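Local coordinates for protein aminoacyl-histidine dipeptidase (PDB 3MRU) that probably hydrolyses dipeptides, among them Xaa-His dipeptides such as carnosine, as a zinc-dependent metallopeptidase of the M20 family, at residues S6-L11 / P102-E107; P64-M69 / E135-P140; G162-D167 / E443-M448; S339-G344 / P405-E410. All coordinates share one frame; numbering follows the deposited sequence.

In the fold
Interactions 2, 3 and 4 lie in a row in space: the centres of 2 and 3 are about 21 Å apart and those of 3 and 4 about 20 Å, with nearest atoms of 3 and 4 about 5 Å apart but not touching. In sequence, 339-344 and 405-410 both fall between 162-167 and 443-448. Interaction 1 stands off by itself, its centre about 31 Å from that of interaction 2 and 40 Å from that of interaction 4. None reaches the zinc ions held by His80, Asp119, Asp173 and His461, yet the loops of interactions 2 and 3 lead into strands 75-80 and 168-171, which run to or just short of His80 and Asp173. Interaction 4 joins a hairpin of the large mixed sheet to the entrance of helix 410-420.

Interaction 1. Residues S6-L11 / P102-E107; sequences SEISTL and PYIDGE
Ile104 is the plug of this contact, its CD1 pushed among Ser6, Ile8 and Leu11 of the N-terminal segment. Leu11 meets it tip to tip, Leu11 CD1 lying 3.7 Å from Ile104 CD1, while Ile8 slides past it in the opposite direction. The two isoleucines are modelled closer than carbons can sit, so their exact spacing is doubtful. With Ile104 CG1 anti to the carbonyl carbon (chi1 -60°) and the chain extended beyond it, the terminal methyl reaches as far as Ser6, where Ile104 CD1 stops 3.8 Å from Ser6 CB. Strand 102-105 is, within this chain, an outermost strand of a four-stranded antiparallel sheet, paired with 108-111, and the 3-10 turn at 8-10 packs against it without any hydrogen bond across. Inside that turn, Thr10 OG1 and Thr10 N both donate to the carbonyl oxygen of Glu7 and brace it. Val109 of the partner strand, Trp17 of helix 14-25 and Ile469 of helix 469-485 enclose the same apolar patch. Toward Pro102 the fit slackens: Ile8 CG1 is 4.2 Å from Pro102 CG. On the solvent side Ser6 merely borders the contact, and Tyr103 turns away from it.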
loop_
_atom_site.group_PDB
_atom_site.type_symbol
_atom_site.label_atom_id
_atom_site.label_comp_id
_atom_site.label_asym_id
_atom_site.label_seq_id
_atom_site.Cartn_x
_atom_site.Cartn_y
_atom_site.Cartn_z
ATOM N N SER A 6 12.039 -10.067 33.531
ATOM C CA SER A 6 10.872 -10.651 32.850
ATOM C C SER A 6 11.192 -11.392 31.544
ATOM O O SER A 6 11.812 -10.830 30.644
ATOM C CB SER A 6 9.825 -9.563 32.592
ATOM O OG SER A 6 9.344 -9.023 33.811
ATOM N N GLU A 7 10.749 -12.646 31.430
ATOM C CA GLU A 7 11.033 -13.446 30.235
ATOM C C GLU A 7 9.951 -13.329 29.178
ATOM O O GLU A 7 8.769 -13.545 29.461
ATOM C CB GLU A 7 11.296 -14.927 30.562
ATOM C CG GLU A 7 12.609 -15.446 29.921
ATOM C CD GLU A 7 12.533 -15.579 28.396
ATOM O OE1 GLU A 7 11.659 -16.344 27.950
ATOM O OE2 GLU A 7 13.328 -14.943 27.647
ATOM N N ILE A 8 10.381 -12.998 27.959
ATOM C CA ILE A 8 9.501 -12.987 26.806
ATOM C C ILE A 8 8.802 -14.336 26.651
ATOM O O ILE A 8 7.629 -14.368 26.322
ATOM C CB ILE A 8 10.263 -12.611 25.532
ATOM C CG1 ILE A 8 11.015 -11.294 25.720
ATOM C CG2 ILE A 8 9.354 -12.486 24.359
ATOM C CD1 ILE A 8 10.191 -10.005 25.800
ATOM N N SER A 9 9.482 -15.451 26.913
ATOM C CA SER A 9 8.850 -16.770 26.693
ATOM C C SER A 9 7.828 -17.164 27.759
ATOM O O SER A 9 7.350 -18.305 27.766
ATOM C CB SER A 9 9.873 -17.904 26.571
ATOM O OG SER A 9 10.993 -17.537 25.815
ATOM N N THR A 10 7.511 -16.246 28.668
ATOM C CA THR A 10 6.549 -16.545 29.728
ATOM C C THR A 10 5.334 -15.596 29.744
ATOM O O THR A 10 4.507 -15.630 30.666
ATOM C CB THR A 10 7.240 -16.611 31.103
ATOM O OG1 THR A 10 7.862 -15.344 31.393
ATOM C CG2 THR A 10 8.263 -17.730 31.110
ATOM N N LEU A 11 5.253 -14.760 28.709
ATOM C CA LEU A 11 4.086 -13.943 28.422
ATOM C C LEU A 11 3.015 -14.864 27.850
ATOM O O LEU A 11 3.332 -15.871 27.212
ATOM C CB LEU A 11 4.451 -12.857 27.410
ATOM C CG LEU A 11 5.382 -11.772 27.947
ATOM C CD1 LEU A 11 5.976 -10.935 26.844
ATOM C CD2 LEU A 11 4.664 -10.896 28.934
ATOM N N PRO A 102 14.702 -9.008 21.889
ATOM C CA PRO A 102 13.450 -8.399 22.325
ATOM C C PRO A 102 13.513 -8.159 23.826
ATOM O O PRO A 102 14.191 -8.909 24.543
ATOM C CB PRO A 102 12.418 -9.481 22.013
ATOM C CG PRO A 102 13.180 -10.774 22.134
ATOM C CD PRO A 102 14.554 -10.455 21.616
ATOM N N TYR A 103 12.844 -7.113 24.299
ATOM C CA TYR A 103 12.721 -6.880 25.731
ATOM C C TYR A 103 11.337 -6.341 26.077
ATOM O O TYR A 103 10.587 -5.917 25.195
ATOM C CB TYR A 103 13.843 -5.977 26.243
ATOM C CG TYR A 103 13.730 -4.506 25.890
ATOM C CD1 TYR A 103 13.276 -3.574 26.836
ATOM C CD2 TYR A 103 14.112 -4.037 24.630
ATOM C CE1 TYR A 103 13.173 -2.231 26.527
ATOM C CE2 TYR A 103 14.020 -2.697 24.307
ATOM C CZ TYR A 103 13.548 -1.795 25.257
ATOM O OH TYR A 103 13.445 -0.450 24.939
ATOM N N ILE A 104 10.993 -6.376 27.363
ATOM C CA ILE A 104 9.679 -5.927 27.815
ATOM C C ILE A 104 9.758 -4.575 28.515
ATOM O O ILE A 104 10.464 -4.437 29.507
ATOM C CB ILE A 104 9.051 -6.947 28.776
ATOM C CG1 ILE A 104 8.878 -8.297 28.071
ATOM C CG2 ILE A 104 7.713 -6.414 29.329
ATOM C CD1 ILE A 104 8.570 -9.471 28.996
ATOM N N ASP A 105 9.029 -3.586 28.003
ATOM C CA ASP A 105 8.955 -2.280 28.641
ATOM C C ASP A 105 7.504 -1.857 28.734
ATOM O O ASP A 105 6.974 -1.277 27.777
ATOM C CB ASP A 105 9.744 -1.249 27.828
ATOM C CG ASP A 105 9.973 0.081 28.588
ATOM O OD1 ASP A 105 9.832 0.116 29.838
ATOM O OD2 ASP A 105 10.326 1.096 27.922
ATOM N N GLY A 106 6.871 -2.164 29.872
ATOM C CA GLY A 106 5.484 -1.763 30.154
ATOM C C GLY A 106 4.391 -2.591 29.501
ATOM O O GLY A 106 4.249 -3.764 29.776
ATOM N N GLU A 107 3.615 -1.969 28.631
ATOM C CA GLU A 107 2.519 -2.638 27.950
ATOM C C GLU A 107 2.986 -3.149 26.577
ATOM O O GLU A 107 2.190 -3.644 25.764
ATOM C CB GLU A 107 1.327 -1.666 27.849
ATOM C CG GLU A 107 1.639 -0.252 28.459
ATOM C CD GLU A 107 0.558 0.806 28.155
ATOM O OE1 GLU A 107 0.926 2.025 28.046
ATOM O OE2 GLU A 107 -0.641 0.418 28.029
#

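Interaction 2. Residues P64-M69 / E135-P140; sequences PATPGM and EIKHGP
Thr66 and His138 carry both the polar and the aromatic part of this contact between two irregular loops. Of the hydrogen bonds, the firm one is between backbones: Thr66 N donates a hydrogen bond to His138 O over 3.0 Å. Its N-H...O angle is 140°. The hydroxyl of Thr66 adds a weak bond to the same oxygen, so His138 O is held from both the main chain and the side chain of one residue. Lys137, just before it, is the centre of an inverse gamma turn.

The CH-pi contact uses the other branch of the threonine. Thr66 CG2, anti to the carbonyl carbon while OG1 sits between N and C, stands over the middle of the imidazole, 3.9 Å from its centroid and only 12° off the ring normal. Pro64 O approaches the same ring at its edge, near the plane.

The apolar pair beside this centre is Ala65 and Pro140, with Ala65 CB resting 4.1 Å from Pro140 CD. The end of Met69 lies mainly against the backbone of 137-138: Met69 SD is 3.4 Å from Lys137 O, and the methyl settles near His138 O with Lys137 CB beside it.

Strands 59-63 and 141-146 are antiparallel neighbours in the six-stranded sheet, and the contact lies just beyond their shared end, where the 64-69 loop leaves the sheet and the 135-140 loop enters it from helix 124-132. Helix 469-485 closes in behind the second loop: Glu484 accepts a bond from Lys137 N, and Ile136 packs on Val480.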
loop_
_atom_site.group_PDB
_atom_site.type_symbol
_atom_site.label_atom_id
_atom_site.label_comp_id
_atom_site.label_asym_id
_atom_site.label_seq_id
_atom_site.Cartn_x
_atom_site.Cartn_y
_atom_site.Cartn_z
ATOM N N PRO A 64 -3.777 -32.405 9.900
ATOM C CA PRO A 64 -5.135 -32.931 9.803
ATOM C C PRO A 64 -5.986 -32.470 10.975
ATOM O O PRO A 64 -5.458 -32.142 12.039
ATOM C CB PRO A 64 -4.925 -34.443 9.870
ATOM C CG PRO A 64 -3.677 -34.604 10.654
ATOM C CD PRO A 64 -2.805 -33.472 10.214
ATOM N N ALA A 65 -7.297 -32.442 10.755
ATOM C CA ALA A 65 -8.275 -32.045 11.762
ATOM C C ALA A 65 -8.147 -32.831 13.060
ATOM O O ALA A 65 -7.791 -34.010 13.050
ATOM C CB ALA A 65 -9.692 -32.218 11.202
ATOM N N THR A 66 -8.439 -32.169 14.173
ATOM C CA THR A 66 -8.666 -32.878 15.422
ATOM C C THR A 66 -9.999 -33.629 15.244
ATOM O O THR A 66 -10.869 -33.158 14.490
ATOM C CB THR A 66 -8.650 -31.925 16.656
ATOM O OG1 THR A 66 -9.822 -31.103 16.660
ATOM C CG2 THR A 66 -7.406 -31.042 16.646
ATOM N N PRO A 67 -10.138 -34.820 15.888
ATOM C CA PRO A 67 -11.371 -35.637 15.888
ATOM C C PRO A 67 -12.675 -34.870 16.121
ATOM O O PRO A 67 -12.818 -34.155 17.124
ATOM C CB PRO A 67 -11.168 -36.588 17.088
ATOM C CG PRO A 67 -9.752 -36.303 17.627
ATOM C CD PRO A 67 -9.028 -35.543 16.547
ATOM N N GLY A 68 -13.608 -35.013 15.182
ATOM C CA GLY A 68 -14.828 -34.222 15.205
ATOM C C GLY A 68 -15.106 -33.331 14.001
ATOM O O GLY A 68 -16.270 -33.179 13.607
ATOM N N MET A 69 -14.058 -32.737 13.416
ATOM C CA MET A 69 -14.242 -31.794 12.289
ATOM C C MET A 69 -13.457 -32.307 11.098
ATOM O O MET A 69 -12.936 -31.521 10.296
ATOM C CB MET A 69 -13.931 -30.307 12.523
ATOM C CG MET A 69 -14.818 -29.643 13.554
ATOM S SD MET A 69 -13.984 -29.340 15.122
ATOM C CE MET A 69 -12.631 -30.531 15.140
ATOM N N GLU A 135 -4.864 -28.802 21.903
ATOM C CA GLU A 135 -6.218 -28.665 22.403
ATOM C C GLU A 135 -7.119 -27.647 21.710
ATOM O O GLU A 135 -8.136 -27.235 22.284
ATOM C CB GLU A 135 -6.116 -28.355 23.899
ATOM C CG GLU A 135 -5.105 -27.270 24.255
ATOM C CD GLU A 135 -5.328 -26.669 25.646
ATOM O OE1 GLU A 135 -6.500 -26.635 26.091
ATOM O OE2 GLU A 135 -4.338 -26.213 26.286
ATOM N N ILE A 136 -6.753 -27.236 20.494
ATOM C CA ILE A 136 -7.664 -26.454 19.670
ATOM C C ILE A 136 -8.336 -27.488 18.792
ATOM O O ILE A 136 -7.672 -28.257 18.091
ATOM C CB ILE A 136 -6.952 -25.384 18.841
ATOM C CG1 ILE A 136 -6.083 -24.511 19.729
ATOM C CG2 ILE A 136 -7.962 -24.523 18.055
ATOM C CD1 ILE A 136 -6.793 -23.698 20.848
ATOM N N LYS A 137 -9.662 -27.499 18.855
ATOM C CA LYS A 137 -10.485 -28.406 18.064
ATOM C C LYS A 137 -10.679 -27.788 16.693
ATOM O O LYS A 137 -11.703 -27.161 16.439
ATOM C CB LYS A 137 -11.838 -28.666 18.742
ATOM C CG LYS A 137 -11.883 -29.972 19.520
ATOM C CD LYS A 137 -12.792 -29.879 20.735
ATOM C CE LYS A 137 -12.813 -31.221 21.487
ATOM N NZ LYS A 137 -13.064 -31.039 22.964
ATOM N N HIS A 138 -9.692 -27.962 15.818
ATOM C CA HIS A 138 -9.745 -27.388 14.471
ATOM C C HIS A 138 -10.052 -28.405 13.376
ATOM O O HIS A 138 -9.886 -29.609 13.576
ATOM C CB HIS A 138 -8.456 -26.638 14.163
ATOM C CG HIS A 138 -7.230 -27.484 14.221
ATOM N ND1 HIS A 138 -6.305 -27.376 15.236
ATOM C CD2 HIS A 138 -6.763 -28.441 13.386
ATOM C CE1 HIS A 138 -5.321 -28.231 15.021
ATOM N NE2 HIS A 138 -5.571 -28.890 13.905
ATOM N N GLY A 139 -10.501 -27.905 12.225
ATOM C CA GLY A 139 -10.676 -28.720 11.020
ATOM C C GLY A 139 -9.318 -28.841 10.340
ATOM O O GLY A 139 -8.314 -28.378 10.891
ATOM N N PRO A 140 -9.267 -29.450 9.137
ATOM C CA PRO A 140 -7.977 -29.574 8.430
ATOM C C PRO A 140 -7.233 -28.263 8.254
ATOM O O PRO A 140 -7.878 -27.210 8.138
ATOM C CB PRO A 140 -8.365 -30.049 7.024
ATOM C CG PRO A 140 -9.760 -29.558 6.825
ATOM C CD PRO A 140 -10.408 -29.590 8.186
#

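Interaction 3. Residues G162-D167 / E443-M448; sequences GWLKGD and EPYPNM
Tyr445 sends its hydroxyl to the backbone of the other loop, where Trp163 N donates to Tyr445 OH over 3.1 Å at an N-H...O angle of 154°. Leu164 N adds a weak bond to the same oxygen, so two successive amides converge on one phenol. The oxygen is crowded by another atom in the model, which makes its exact place less sure. Trp163 N lies near the plane of the phenol ring, at its edge. At the other end of the contact the backbones approach directly, with a CA-H...O contact of 3.1 Å from Met448 CA to Asp167 O.

The two loops deliver the chain into strands 168-171 and 449-452, parallel neighbours at one border of the six-stranded mixed sheet, so the pairing is made just ahead of the strands. Tyr445 also opens a turn closed by Met448 N bonding to Tyr445 O, and Lys442 NZ holds the carbonyls of Pro446 and Met448.

Leu164 packs over one face of the Tyr445 ring, crossing the tyrosine at about a right angle. Leu164 CD1 lies 4.0 Å above the plane of the Tyr445 ring, offset toward its rim, while Leu164 CG comes within 3.8 Å of Tyr445 CZ. Less certainly placed is the Met448 methyl, with Met448 CE modelled 4.0 Å from Leu164 CD1. Farther out, Leu164 packs on Leu144 of strand 141-146, and the Trp163 ring meets Phe60.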
loop_
_atom_site.group_PDB
_atom_site.type_symbol
_atom_site.label_atom_id
_atom_site.label_comp_id
_atom_site.label_asym_id
_atom_site.label_seq_id
_atom_site.Cartn_x
_atom_site.Cartn_y
_atom_site.Cartn_z
ATOM N N GLY A 162 -3.170 -25.569 -6.531
ATOM C CA GLY A 162 -2.894 -26.991 -6.474
ATOM C C GLY A 162 -1.928 -27.280 -5.344
ATOM O O GLY A 162 -1.412 -28.391 -5.216
ATOM N N TRP A 163 -1.688 -26.265 -4.524
ATOM C CA TRP A 163 -0.777 -26.387 -3.399
ATOM C C TRP A 163 -1.576 -26.216 -2.143
ATOM O O TRP A 163 -1.124 -26.601 -1.066
ATOM C CB TRP A 163 0.296 -25.294 -3.442
ATOM C CG TRP A 163 1.308 -25.561 -4.503
ATOM C CD1 TRP A 163 1.203 -25.243 -5.818
ATOM C CD2 TRP A 163 2.563 -26.240 -4.351
ATOM N NE1 TRP A 163 2.314 -25.670 -6.502
ATOM C CE2 TRP A 163 3.169 -26.283 -5.627
ATOM C CE3 TRP A 163 3.236 -26.815 -3.266
ATOM C CZ2 TRP A 163 4.428 -26.874 -5.850
ATOM C CZ3 TRP A 163 4.496 -27.401 -3.492
ATOM C CH2 TRP A 163 5.073 -27.421 -4.775
ATOM N N LEU A 164 -2.779 -25.667 -2.285
ATOM C CA LEU A 164 -3.675 -25.533 -1.154
ATOM C C LEU A 164 -5.026 -26.121 -1.531
ATOM O O LEU A 164 -5.360 -26.222 -2.730
ATOM C CB LEU A 164 -3.852 -24.087 -0.708
ATOM C CG LEU A 164 -2.638 -23.169 -0.850
ATOM C CD1 LEU A 164 -3.021 -21.748 -0.457
ATOM C CD2 LEU A 164 -1.495 -23.656 0.004
ATOM N N LYS A 165 -5.774 -26.549 -0.501
ATOM C CA LYS A 165 -7.232 -26.622 -0.591
ATOM C C LYS A 165 -7.804 -25.766 0.546
ATOM O O LYS A 165 -7.053 -25.235 1.378
ATOM C CB LYS A 165 -7.754 -28.030 -0.294
ATOM C CG LYS A 165 -9.192 -28.252 -0.789
ATOM C CD LYS A 165 -9.447 -27.578 -2.159
ATOM C CE LYS A 165 -10.818 -27.951 -2.711
ATOM N NZ LYS A 165 -10.818 -27.981 -4.203
ATOM N N GLY A 166 -9.125 -25.639 0.577
ATOM C CA GLY A 166 -9.792 -24.856 1.602
ATOM C C GLY A 166 -9.978 -23.482 0.992
ATOM O O GLY A 166 -9.006 -22.787 0.695
ATOM N N ASP A 167 -11.233 -23.089 0.803
ATOM C CA ASP A 167 -11.550 -21.789 0.222
ATOM C C ASP A 167 -11.305 -20.598 1.142
ATOM O O ASP A 167 -11.627 -19.462 0.800
ATOM C CB ASP A 167 -12.921 -21.826 -0.457
ATOM C CG ASP A 167 -13.120 -23.067 -1.303
ATOM O OD1 ASP A 167 -14.050 -23.080 -2.136
ATOM O OD2 ASP A 167 -12.345 -24.032 -1.133
ATOM N N GLU A 443 -4.700 -13.878 -7.324
ATOM C CA GLU A 443 -4.340 -14.244 -8.706
ATOM C C GLU A 443 -4.653 -15.732 -8.983
ATOM O O GLU A 443 -5.522 -16.032 -9.809
ATOM C CB GLU A 443 -2.846 -13.995 -8.999
ATOM C CG GLU A 443 -2.544 -13.598 -10.464
ATOM C CD GLU A 443 -3.308 -14.444 -11.515
ATOM O OE1 GLU A 443 -2.910 -15.616 -11.748
ATOM O OE2 GLU A 443 -4.299 -13.928 -12.107
ATOM N N PRO A 444 -3.965 -16.670 -8.295
ATOM C CA PRO A 444 -4.501 -18.046 -8.297
ATOM C C PRO A 444 -5.446 -18.108 -7.103
ATOM O O PRO A 444 -5.369 -17.237 -6.239
ATOM C CB PRO A 444 -3.261 -18.913 -8.057
ATOM C CG PRO A 444 -2.070 -17.994 -8.403
ATOM C CD PRO A 444 -2.536 -16.646 -7.980
ATOM N N TYR A 445 -6.328 -19.105 -7.049
ATOM C CA TYR A 445 -7.339 -19.198 -5.970
ATOM C C TYR A 445 -8.274 -17.960 -5.820
ATOM O O TYR A 445 -8.495 -17.484 -4.691
ATOM C CB TYR A 445 -6.694 -19.495 -4.592
ATOM C CG TYR A 445 -5.567 -20.512 -4.562
ATOM C CD1 TYR A 445 -5.837 -21.887 -4.510
ATOM C CD2 TYR A 445 -4.230 -20.097 -4.541
ATOM C CE1 TYR A 445 -4.802 -22.826 -4.467
ATOM C CE2 TYR A 445 -3.193 -21.020 -4.499
ATOM C CZ TYR A 445 -3.478 -22.383 -4.464
ATOM O OH TYR A 445 -2.437 -23.294 -4.427
ATOM N N PRO A 446 -8.813 -17.418 -6.941
ATOM C CA PRO A 446 -9.864 -16.400 -6.760
ATOM C C PRO A 446 -11.029 -16.973 -5.972
ATOM O O PRO A 446 -11.675 -16.243 -5.215
ATOM C CB PRO A 446 -10.313 -16.070 -8.195
ATOM C CG PRO A 446 -9.768 -17.161 -9.054
ATOM C CD PRO A 446 -8.521 -17.646 -8.370
ATOM N N ASN A 447 -11.251 -18.276 -6.106
ATOM C CA ASN A 447 -12.285 -18.955 -5.341
ATOM C C ASN A 447 -12.139 -18.679 -3.847
ATOM O O ASN A 447 -13.136 -18.516 -3.141
ATOM C CB ASN A 447 -12.246 -20.461 -5.606
ATOM C CG ASN A 447 -12.457 -20.801 -7.069
ATOM O OD1 ASN A 447 -12.874 -19.956 -7.860
ATOM N ND2 ASN A 447 -12.169 -22.045 -7.434
ATOM N N MET A 448 -10.899 -18.624 -3.365
ATOM C CA MET A 448 -10.662 -18.347 -1.947
ATOM C C MET A 448 -10.989 -16.936 -1.530
ATOM O O MET A 448 -10.463 -15.977 -2.091
ATOM C CB MET A 448 -9.209 -18.600 -1.581
ATOM C CG MET A 448 -8.888 -20.040 -1.336
ATOM S SD MET A 448 -7.848 -20.117 0.113
ATOM C CE MET A 448 -6.295 -19.471 -0.528
#

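Interaction 4. Residues S339-G344 / P405-E410; sequences SDEVEG and PDADSE
Glu341 and Val342 make nearly all of this contact with the loop at 405-407, and Ser339 shapes the turn that presents them. Ser339 OG takes two weak bonds from backbone amides, one from Glu341 N, 3.3 Å away, and one from Val342 N. Next along, Asp340 takes no part across the contact; its OD1 forms a salt bridge with Arg337.

Glu341 then reaches across. Its CG is anti to the backbone N (chi1 -163°), which lays the side chain along the opposite loop: Glu341 CG lies 3.8 Å from Ala407 CB, and the carboxylate continues past Ala407 N toward Pro405 O. The exact placement of that end is unsure. Glu341 OE1 also lies 3.7 Å from Asp406 OD1, the two carboxylate planes 72° apart. Both acids are exposed, and they lie near each other without a bond, so solvent probably eases the repulsion between them.

The first segment is the loop of a beta hairpin, strands 334-338 and 346-358 of the large mixed sheet, with a backbone hydrogen bond between Ser339 and Val345 at its base. The sheet also holds strands of the M20 dimerisation region.

Val342 supplies the buried apolar side, its CG2 lying 4.0 Å from Pro405 CB as the two side chains cross obliquely. Past it, at Glu343 and Gly344, the loop turns back into strand 346-358, while across the contact Ser409 takes the N-cap position of helix 410-420, where its OG makes a weak bond with Met412 N.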
loop_
_atom_site.group_PDB
_atom_site.type_symbol
_atom_site.label_atom_id
_atom_site.label_comp_id
_atom_site.label_asym_id
_atom_site.label_seq_id
_atom_site.Cartn_x
_atom_site.Cartn_y
_atom_site.Cartn_z
ATOM N N SER A 339 -17.434 1.998 -4.590
ATOM C CA SER A 339 -17.863 0.601 -4.600
ATOM C C SER A 339 -19.274 0.521 -4.130
ATOM O O SER A 339 -19.659 1.251 -3.209
ATOM C CB SER A 339 -17.014 -0.276 -3.683
ATOM O OG SER A 339 -17.508 -1.617 -3.691
ATOM N N ASP A 340 -20.041 -0.376 -4.741
ATOM C CA ASP A 340 -21.420 -0.565 -4.297
ATOM C C ASP A 340 -21.546 -1.780 -3.394
ATOM O O ASP A 340 -22.468 -1.867 -2.578
ATOM C CB ASP A 340 -22.426 -0.608 -5.469
ATOM C CG ASP A 340 -21.918 -1.406 -6.659
ATOM O OD1 ASP A 340 -22.242 -0.986 -7.814
ATOM O OD2 ASP A 340 -21.190 -2.427 -6.436
ATOM N N GLU A 341 -20.606 -2.708 -3.510
ATOM C CA GLU A 341 -20.626 -3.851 -2.620
ATOM C C GLU A 341 -20.340 -3.446 -1.184
ATOM O O GLU A 341 -20.852 -4.073 -0.267
ATOM C CB GLU A 341 -19.717 -4.954 -3.099
ATOM C CG GLU A 341 -20.039 -6.247 -2.439
ATOM C CD GLU A 341 -19.807 -7.412 -3.352
ATOM O OE1 GLU A 341 -20.525 -8.447 -3.209
ATOM O OE2 GLU A 341 -18.904 -7.288 -4.218
ATOM N N VAL A 342 -19.539 -2.409 -0.983
ATOM C CA VAL A 342 -19.281 -1.944 0.374
ATOM C C VAL A 342 -19.280 -0.497 0.860
ATOM O O VAL A 342 -18.226 0.092 1.132
ATOM C CB VAL A 342 -17.883 -2.401 0.850
ATOM C CG1 VAL A 342 -17.695 -2.098 2.336
ATOM C CG2 VAL A 342 -17.687 -3.866 0.586
ATOM N N GLU A 343 -20.476 0.064 0.957
ATOM C CA GLU A 343 -20.780 1.042 2.003
ATOM C C GLU A 343 -19.690 2.143 1.966
ATOM O O GLU A 343 -18.962 2.320 2.932
ATOM C CB GLU A 343 -20.842 0.433 3.439
ATOM C CG GLU A 343 -21.655 -0.911 3.586
ATOM C CD GLU A 343 -20.979 -1.970 4.507
ATOM O OE1 GLU A 343 -21.000 -3.178 4.162
ATOM O OE2 GLU A 343 -20.422 -1.615 5.576
ATOM N N GLY A 344 -19.571 2.866 0.854
ATOM C CA GLY A 344 -18.707 4.065 0.789
ATOM C C GLY A 344 -17.190 3.991 0.619
ATOM O O GLY A 344 -16.456 4.849 1.111
ATOM N N PRO A 405 -13.668 -7.081 -2.470
ATOM C CA PRO A 405 -14.447 -7.431 -1.286
ATOM C C PRO A 405 -15.833 -8.035 -1.590
ATOM O O PRO A 405 -16.677 -7.405 -2.222
ATOM C CB PRO A 405 -14.570 -6.094 -0.542
ATOM C CG PRO A 405 -14.476 -5.056 -1.594
ATOM C CD PRO A 405 -13.632 -5.628 -2.706
ATOM N N ASP A 406 -16.044 -9.263 -1.132
ATOM C CA ASP A 406 -17.344 -9.929 -1.207
ATOM C C ASP A 406 -18.122 -9.754 0.097
ATOM O O ASP A 406 -17.721 -10.274 1.146
ATOM C CB ASP A 406 -17.166 -11.417 -1.507
ATOM C CG ASP A 406 -18.461 -12.208 -1.345
ATOM O OD1 ASP A 406 -19.541 -11.710 -1.776
ATOM O OD2 ASP A 406 -18.394 -13.331 -0.784
ATOM N N ALA A 407 -19.244 -9.039 0.018
ATOM C CA ALA A 407 -20.048 -8.745 1.197
ATOM C C ALA A 407 -20.767 -9.961 1.757
ATOM O O ALA A 407 -21.358 -10.761 1.018
ATOM C CB ALA A 407 -21.075 -7.704 0.894
ATOM N N ASP A 408 -20.673 -10.086 3.079
ATOM C CA ASP A 408 -21.113 -11.259 3.829
ATOM C C ASP A 408 -20.688 -12.588 3.194
ATOM O O ASP A 408 -21.474 -13.540 3.109
ATOM C CB ASP A 408 -22.610 -11.237 4.162
ATOM C CG ASP A 408 -22.871 -11.437 5.655
ATOM O OD1 ASP A 408 -22.015 -11.008 6.473
ATOM O OD2 ASP A 408 -23.924 -12.016 6.013
ATOM N N SER A 409 -19.435 -12.632 2.745
ATOM C CA SER A 409 -18.749 -13.888 2.511
ATOM C C SER A 409 -18.855 -14.653 3.821
ATOM O O SER A 409 -19.024 -14.044 4.900
ATOM C CB SER A 409 -17.284 -13.641 2.139
ATOM O OG SER A 409 -16.541 -13.163 3.253
ATOM N N GLU A 410 -18.750 -15.979 3.718
ATOM C CA GLU A 410 -18.757 -16.881 4.882
ATOM C C GLU A 410 -17.923 -16.425 6.082
ATOM O O GLU A 410 -18.427 -16.276 7.207
ATOM C CB GLU A 410 -18.144 -18.235 4.482
ATOM C CG GLU A 410 -18.843 -18.980 3.335
ATOM C CD GLU A 410 -18.210 -20.350 3.060
ATOM O OE1 GLU A 410 -16.991 -20.414 2.753
ATOM O OE2 GLU A 410 -18.937 -21.366 3.148
#